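Local coordinates for protein carbohydrate kinase, FGGY (Rhodospirillum rubrum, PDB 3IFR) that probably phosphorylates D-xylulose as a kinase of the FGGY carbohydrate kinase family, at residues V90-R95 and Y164-M169; A384-H389 and R483-L488. All blocks are in the same frame, centred on the assembly; numbering follows the deposited sequence.

Overall arrangement
Running from the N terminus, the chain lays down strands 8-14, 18-25, 29-37 and 77-84 of a mixed sheet before strand 90-92, and contact 1 closes a loop of 68 residues, about half of them helical, when helix 163-172 returns to that strand. Contact 2 opens much later, on the long helix 372-397, and closes over 93 residues when helix 475-496, the last of the chain, packs against it. The two loops follow in series and neither nest nor cross. Their centres are about 43 Å apart on opposite sides of the chain's centre, and their nearest atoms about 21 Å apart: contact 1 ties together parts of the N-terminal FGGY domain, contact 2 ties the last helix to helix 372-397 of the C-terminal FGGY domain.

Contact 1: V90-R95 and Y164-M169; sequences VLLDDR and YDYINM
A two-stranded antiparallel sheet in the N-terminal FGGY domain, made of strands 90-92 and 159-161, far apart in sequence, forms one side of this contact, and the ring of Tyr166 from helix 163-172 meets Val90 and Leu92 of strand 90-92 obliquely. The axes of strand and helix segments pass 9.9 Å apart with their directions 40° from parallel, and the two backbones come nearest at Val90 and Tyr166, whose CA atoms lie 7.5 Å apart. No hydrogen bond crosses, so side chains alone span the gap. Both branches of Leu92 reach the same border of the ring: CD2 lies 3.9 Å from Tyr166 CE1, while CD1 stands 4.0 Å from Tyr166 CD1. Farther back toward the root of the ring, Val90 CG1 is 4.4 Å from Tyr166 CG, a looser touch. The tyrosine gets there because its CG is anti to the backbone N (chi1 173°), which sends the ring out from the helix across the strand. Strand 90-92 is held in place by its partner 159-161: backbone hydrogen bonds pair Val90 with Cys161, and Leu92 with Ala158 and Thr159. The helix begins two residues after strand 159-161, and its Tyr166 and Met169 turn back to that strand pair. Cys161 also touches Val90, Tyr166 and Met169, filling in from the strand side, and Trp55 and Pro52 of helix 52-70 meet Val90 and Tyr166 respectively. Nearly one helical turn beyond the tyrosine, selenomethionine Met169 brings its selenium to the same CD1 branch that touches Tyr166 CD1, SE to Leu92 CD1 at 4.2 Å. With chi2 and chi3 both near 180°, its chain is extended beyond CB and carries the selenium toward the strand.

Contact 2: A384-H389 and R483-L488; sequences ALAFRH and RDFSAL
Helix 372-397 meets the C-terminal helix 475-496 through a CH-pi contact: Leu385 CB sits over the centre of the Phe485 ring, 4.0 Å from its centroid and only 7° off the ring normal. Apolar packing widens this. Leu385 and Phe485 run past each other in opposite directions, putting Leu385 CG 4.1 Å from Phe485 CG and Leu385 CD2 4.1 Å from Phe485 CB. The ring's far end continues to the next residue, where Phe485 CZ lies 4.3 Å from Ala386 CB and 4.0 Å from Ala386 N. A chi1 of 166° turns the Phe485 ring away from its own backbone N and out toward helix 372-397. The pairing joins a helix of the C-terminal FGGY domain, a family of the actin-like ATPase clan, to the last helix of the chain, and Leu344, Pro345 and Tyr346 also touch the ring. Without the ring, as with an alanine here, Leu385 CB would probably lose its aromatic partner and a gap would be likely to open beside Ala386. Charged interactions lie outside this apolar patch: Arg388 makes a salt bridge to Asp479 and a cation-pi contact with Tyr482, both from helix 475-496.

Contact 1: V90-R95 and Y164-M169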
loop_
_atom_site.group_PDB
_atom_site.type_symbol
_atom_site.label_atom_id
_atom_site.label_comp_id
_atom_site.label_asym_id
_atom_site.label_seq_id
_atom_site.Cartn_x
_atom_site.Cartn_y
_atom_site.Cartn_z
ATOM N N VAL A 90 -3.103 -6.549 16.239
ATOM C CA VAL A 90 -2.996 -7.838 16.912
ATOM C C VAL A 90 -2.755 -7.584 18.396
ATOM O O VAL A 90 -1.840 -6.799 18.729
ATOM C CB VAL A 90 -1.773 -8.622 16.349
ATOM C CG1 VAL A 90 -1.617 -9.968 17.063
ATOM C CG2 VAL A 90 -1.954 -8.847 14.880
ATOM N N LEU A 91 -3.533 -8.254 19.267
ATOM C CA LEU A 91 -3.425 -8.143 20.735
ATOM C C LEU A 91 -2.885 -9.414 21.423
ATOM O O LEU A 91 -3.459 -10.499 21.312
ATOM C CB LEU A 91 -4.778 -7.744 21.356
ATOM C CG LEU A 91 -5.382 -6.538 20.619
ATOM C CD1 LEU A 91 -6.782 -6.194 21.043
ATOM C CD2 LEU A 91 -4.473 -5.365 20.818
ATOM N N LEU A 92 -1.772 -9.278 22.136
ATOM C CA LEU A 92 -1.267 -10.392 22.931
ATOM C C LEU A 92 -1.383 -10.114 24.424
ATOM O O LEU A 92 -1.189 -8.988 24.901
ATOM C CB LEU A 92 0.175 -10.793 22.565
ATOM C CG LEU A 92 0.489 -10.978 21.078
ATOM C CD1 LEU A 92 1.972 -11.297 20.853
ATOM C CD2 LEU A 92 -0.441 -12.045 20.446
ATOM N N ASP A 93 -1.709 -11.169 25.164
ATOM C CA ASP A 93 -1.726 -11.099 26.609
ATOM C C ASP A 93 -0.321 -11.322 27.195
ATOM O O ASP A 93 0.672 -11.373 26.469
ATOM C CB ASP A 93 -2.713 -12.113 27.125
ATOM C CG ASP A 93 -2.218 -13.541 27.000
ATOM O OD1 ASP A 93 -3.003 -14.402 27.408
ATOM O OD2 ASP A 93 -1.094 -13.823 26.507
ATOM N N ASP A 94 -0.213 -11.458 28.508
ATOM C CA ASP A 94 1.123 -11.452 29.093
ATOM C C ASP A 94 1.877 -12.724 28.759
ATOM O O ASP A 94 3.091 -12.765 28.856
ATOM C CB ASP A 94 1.080 -11.182 30.607
ATOM C CG ASP A 94 0.154 -12.121 31.355
ATOM O OD1 ASP A 94 -0.317 -13.137 30.797
ATOM O OD2 ASP A 94 -0.107 -11.822 32.527
ATOM N N ARG A 95 1.139 -13.750 28.350
ATOM C CA ARG A 95 1.723 -15.047 27.990
ATOM C C ARG A 95 2.055 -15.158 26.489
ATOM O O ARG A 95 2.549 -16.198 26.010
ATOM C CB ARG A 95 0.772 -16.180 28.412
ATOM C CG ARG A 95 1.031 -16.758 29.796
ATOM C CD ARG A 95 2.554 -16.983 29.997
ATOM N NE ARG A 95 3.187 -17.665 28.850
ATOM C CZ ARG A 95 4.489 -17.605 28.530
ATOM N NH1 ARG A 95 5.341 -16.881 29.271
ATOM N NH2 ARG A 95 4.935 -18.270 27.458
ATOM N N TYR A 164 2.772 -8.655 10.326
ATOM C CA TYR A 164 4.125 -9.148 10.095
ATOM C C TYR A 164 4.984 -8.994 11.380
ATOM O O TYR A 164 5.908 -9.801 11.622
ATOM C CB TYR A 164 4.764 -8.565 8.768
ATOM C CG TYR A 164 4.849 -7.033 8.683
ATOM C CD1 TYR A 164 5.891 -6.320 9.330
ATOM C CD2 TYR A 164 3.881 -6.299 8.005
ATOM C CE1 TYR A 164 5.945 -4.908 9.284
ATOM C CE2 TYR A 164 3.930 -4.923 7.936
ATOM C CZ TYR A 164 4.954 -4.222 8.576
ATOM O OH TYR A 164 4.981 -2.842 8.505
ATOM N N ASP A 165 4.674 -8.009 12.236
ATOM C CA ASP A 165 5.405 -7.959 13.526
ATOM C C ASP A 165 5.163 -9.257 14.327
ATOM O O ASP A 165 6.058 -9.827 14.975
ATOM C CB ASP A 165 4.948 -6.794 14.391
ATOM C CG ASP A 165 5.077 -5.443 13.703
ATOM O OD1 ASP A 165 6.135 -5.158 13.102
ATOM O OD2 ASP A 165 4.116 -4.629 13.823
ATOM N N TYR A 166 3.922 -9.741 14.281
ATOM C CA TYR A 166 3.614 -10.917 15.042
ATOM C C TYR A 166 4.386 -12.148 14.521
ATOM O O TYR A 166 4.978 -12.898 15.288
ATOM C CB TYR A 166 2.102 -11.136 15.066
ATOM C CG TYR A 166 1.704 -12.430 15.700
ATOM C CD1 TYR A 166 1.963 -12.655 17.040
ATOM C CD2 TYR A 166 1.095 -13.431 14.958
ATOM C CE1 TYR A 166 1.601 -13.854 17.635
ATOM C CE2 TYR A 166 0.732 -14.628 15.523
ATOM C CZ TYR A 166 0.964 -14.831 16.873
ATOM O OH TYR A 166 0.609 -16.005 17.489
ATOM N N ILE A 167 4.408 -12.326 13.209
ATOM C CA ILE A 167 5.127 -13.419 12.597
ATOM C C ILE A 167 6.597 -13.340 12.963
ATOM O O ILE A 167 7.159 -14.320 13.443
ATOM C CB ILE A 167 4.914 -13.383 11.064
ATOM C CG1 ILE A 167 3.411 -13.462 10.758
ATOM C CG2 ILE A 167 5.680 -14.514 10.370
ATOM C CD1 ILE A 167 2.770 -14.813 11.180
ATOM N N ASN A 168 7.237 -12.177 12.767
ATOM C CA ASN A 168 8.623 -12.001 13.249
ATOM C C ASN A 168 8.884 -12.432 14.725
ATOM O O ASN A 168 9.907 -13.074 15.047
ATOM C CB ASN A 168 9.066 -10.557 13.065
ATOM C CG ASN A 168 9.460 -10.242 11.650
ATOM O OD1 ASN A 168 9.994 -11.109 10.921
ATOM N ND2 ASN A 168 9.232 -8.968 11.238
HETATM N N MSE A 169 7.977 -12.069 15.625
HETATM C CA MSE A 169 8.108 -12.548 17.013
HETATM C C MSE A 169 8.144 -14.074 17.056
HETATM O O MSE A 169 9.062 -14.636 17.611
HETATM C CB MSE A 169 6.990 -12.027 17.911
HETATM C CG MSE A 169 6.854 -10.551 17.799
HETATM SE SE MSE A 169 5.435 -9.848 18.967
HETATM C CE MSE A 169 5.604 -7.866 18.639
#

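Contact 2: A384-H389 and R483-L488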
loop_
_atom_site.group_PDB
_atom_site.type_symbol
_atom_site.label_atom_id
_atom_site.label_comp_id
_atom_site.label_asym_id
_atom_site.label_seq_id
_atom_site.Cartn_x
_atom_site.Cartn_y
_atom_site.Cartn_z
ATOM N N ALA A 384 -6.689 9.493 -14.679
ATOM C CA ALA A 384 -5.370 10.105 -14.943
ATOM C C ALA A 384 -5.259 11.435 -14.244
ATOM O O ALA A 384 -4.272 11.727 -13.573
ATOM C CB ALA A 384 -5.167 10.323 -16.422
ATOM N N LEU A 385 -6.286 12.246 -14.432
ATOM C CA LEU A 385 -6.339 13.574 -13.864
ATOM C C LEU A 385 -6.227 13.604 -12.353
ATOM O O LEU A 385 -5.602 14.515 -11.784
ATOM C CB LEU A 385 -7.652 14.219 -14.254
ATOM C CG LEU A 385 -7.634 15.340 -15.277
ATOM C CD1 LEU A 385 -6.315 15.445 -16.025
ATOM C CD2 LEU A 385 -8.826 15.084 -16.182
ATOM N N ALA A 386 -6.847 12.632 -11.702
ATOM C CA ALA A 386 -6.748 12.523 -10.246
ATOM C C ALA A 386 -5.327 12.155 -9.865
ATOM O O ALA A 386 -4.826 12.595 -8.829
ATOM C CB ALA A 386 -7.710 11.497 -9.685
ATOM N N PHE A 387 -4.698 11.317 -10.682
ATOM C CA PHE A 387 -3.301 10.991 -10.460
ATOM C C PHE A 387 -2.444 12.250 -10.599
ATOM O O PHE A 387 -1.557 12.499 -9.806
ATOM C CB PHE A 387 -2.831 9.885 -11.422
ATOM C CG PHE A 387 -2.923 8.514 -10.839
ATOM C CD1 PHE A 387 -2.233 8.201 -9.694
ATOM C CD2 PHE A 387 -3.723 7.531 -11.429
ATOM C CE1 PHE A 387 -2.303 6.943 -9.143
ATOM C CE2 PHE A 387 -3.791 6.261 -10.880
ATOM C CZ PHE A 387 -3.071 5.973 -9.732
ATOM N N ARG A 388 -2.722 13.044 -11.617
ATOM C CA ARG A 388 -2.006 14.304 -11.800
ATOM C C ARG A 388 -2.089 15.205 -10.557
ATOM O O ARG A 388 -1.061 15.786 -10.130
ATOM C CB ARG A 388 -2.534 15.049 -13.013
ATOM C CG ARG A 388 -1.956 16.468 -13.176
ATOM C CD ARG A 388 -2.020 16.942 -14.616
ATOM N NE ARG A 388 -1.873 18.398 -14.757
ATOM C CZ ARG A 388 -1.892 19.055 -15.926
ATOM N NH1 ARG A 388 -2.061 18.400 -17.062
ATOM N NH2 ARG A 388 -1.767 20.376 -15.956
ATOM N N HIS A 389 -3.302 15.301 -9.998
ATOM C CA HIS A 389 -3.580 16.125 -8.836
ATOM C C HIS A 389 -2.689 15.744 -7.629
ATOM O O HIS A 389 -1.979 16.601 -7.071
ATOM C CB HIS A 389 -5.089 16.114 -8.511
ATOM C CG HIS A 389 -5.463 16.948 -7.336
ATOM N ND1 HIS A 389 -6.533 16.642 -6.512
ATOM C CD2 HIS A 389 -4.909 18.067 -6.804
ATOM C CE1 HIS A 389 -6.623 17.534 -5.551
ATOM N NE2 HIS A 389 -5.648 18.414 -5.708
ATOM N N ARG A 483 -7.853 21.811 -15.677
ATOM C CA ARG A 483 -8.464 23.021 -15.153
ATOM C C ARG A 483 -9.981 22.773 -15.019
ATOM O O ARG A 483 -10.579 23.071 -13.971
ATOM C CB ARG A 483 -8.103 24.212 -16.047
ATOM C CG ARG A 483 -9.134 25.329 -16.168
ATOM C CD ARG A 483 -8.781 26.317 -17.333
ATOM N NE ARG A 483 -9.969 26.991 -17.884
ATOM C CZ ARG A 483 -10.779 26.481 -18.824
ATOM N NH1 ARG A 483 -10.543 25.276 -19.350
ATOM N NH2 ARG A 483 -11.837 27.179 -19.256
ATOM N N ASP A 484 -10.596 22.162 -16.033
ATOM C CA ASP A 484 -12.025 21.833 -15.919
ATOM C C ASP A 484 -12.379 20.895 -14.757
ATOM O O ASP A 484 -13.305 21.141 -14.029
ATOM C CB ASP A 484 -12.553 21.241 -17.211
ATOM C CG ASP A 484 -12.727 22.280 -18.271
ATOM O OD1 ASP A 484 -12.277 23.433 -18.044
ATOM O OD2 ASP A 484 -13.320 21.950 -19.319
ATOM N N PHE A 485 -11.648 19.803 -14.637
ATOM C CA PHE A 485 -11.837 18.810 -13.619
ATOM C C PHE A 485 -11.811 19.489 -12.242
ATOM O O PHE A 485 -12.699 19.295 -11.403
ATOM C CB PHE A 485 -10.677 17.835 -13.817
ATOM C CG PHE A 485 -10.437 16.894 -12.705
ATOM C CD1 PHE A 485 -11.069 15.665 -12.682
ATOM C CD2 PHE A 485 -9.479 17.183 -11.748
ATOM C CE1 PHE A 485 -10.812 14.778 -11.684
ATOM C CE2 PHE A 485 -9.208 16.286 -10.726
ATOM C CZ PHE A 485 -9.879 15.089 -10.679
ATOM N N SER A 486 -10.796 20.304 -12.027
ATOM C CA SER A 486 -10.635 21.059 -10.796
ATOM C C SER A 486 -11.789 22.004 -10.526
ATOM O O SER A 486 -12.242 22.100 -9.409
ATOM C CB SER A 486 -9.343 21.883 -10.856
ATOM O OG SER A 486 -8.280 21.082 -10.396
ATOM N N ALA A 487 -12.230 22.718 -11.548
ATOM C CA ALA A 487 -13.317 23.651 -11.415
ATOM C C ALA A 487 -14.666 22.928 -11.306
ATOM O O ALA A 487 -15.615 23.466 -10.698
ATOM C CB ALA A 487 -13.322 24.617 -12.591
ATOM N N LEU A 488 -14.767 21.727 -11.871
ATOM C CA LEU A 488 -15.990 20.942 -11.719
ATOM C C LEU A 488 -16.174 20.644 -10.222
ATOM O O LEU A 488 -17.194 20.978 -9.638
ATOM C CB LEU A 488 -15.964 19.660 -12.546
ATOM C CG LEU A 488 -17.267 18.844 -12.505
ATOM C CD1 LEU A 488 -18.535 19.718 -12.619
ATOM C CD2 LEU A 488 -17.237 17.775 -13.605
#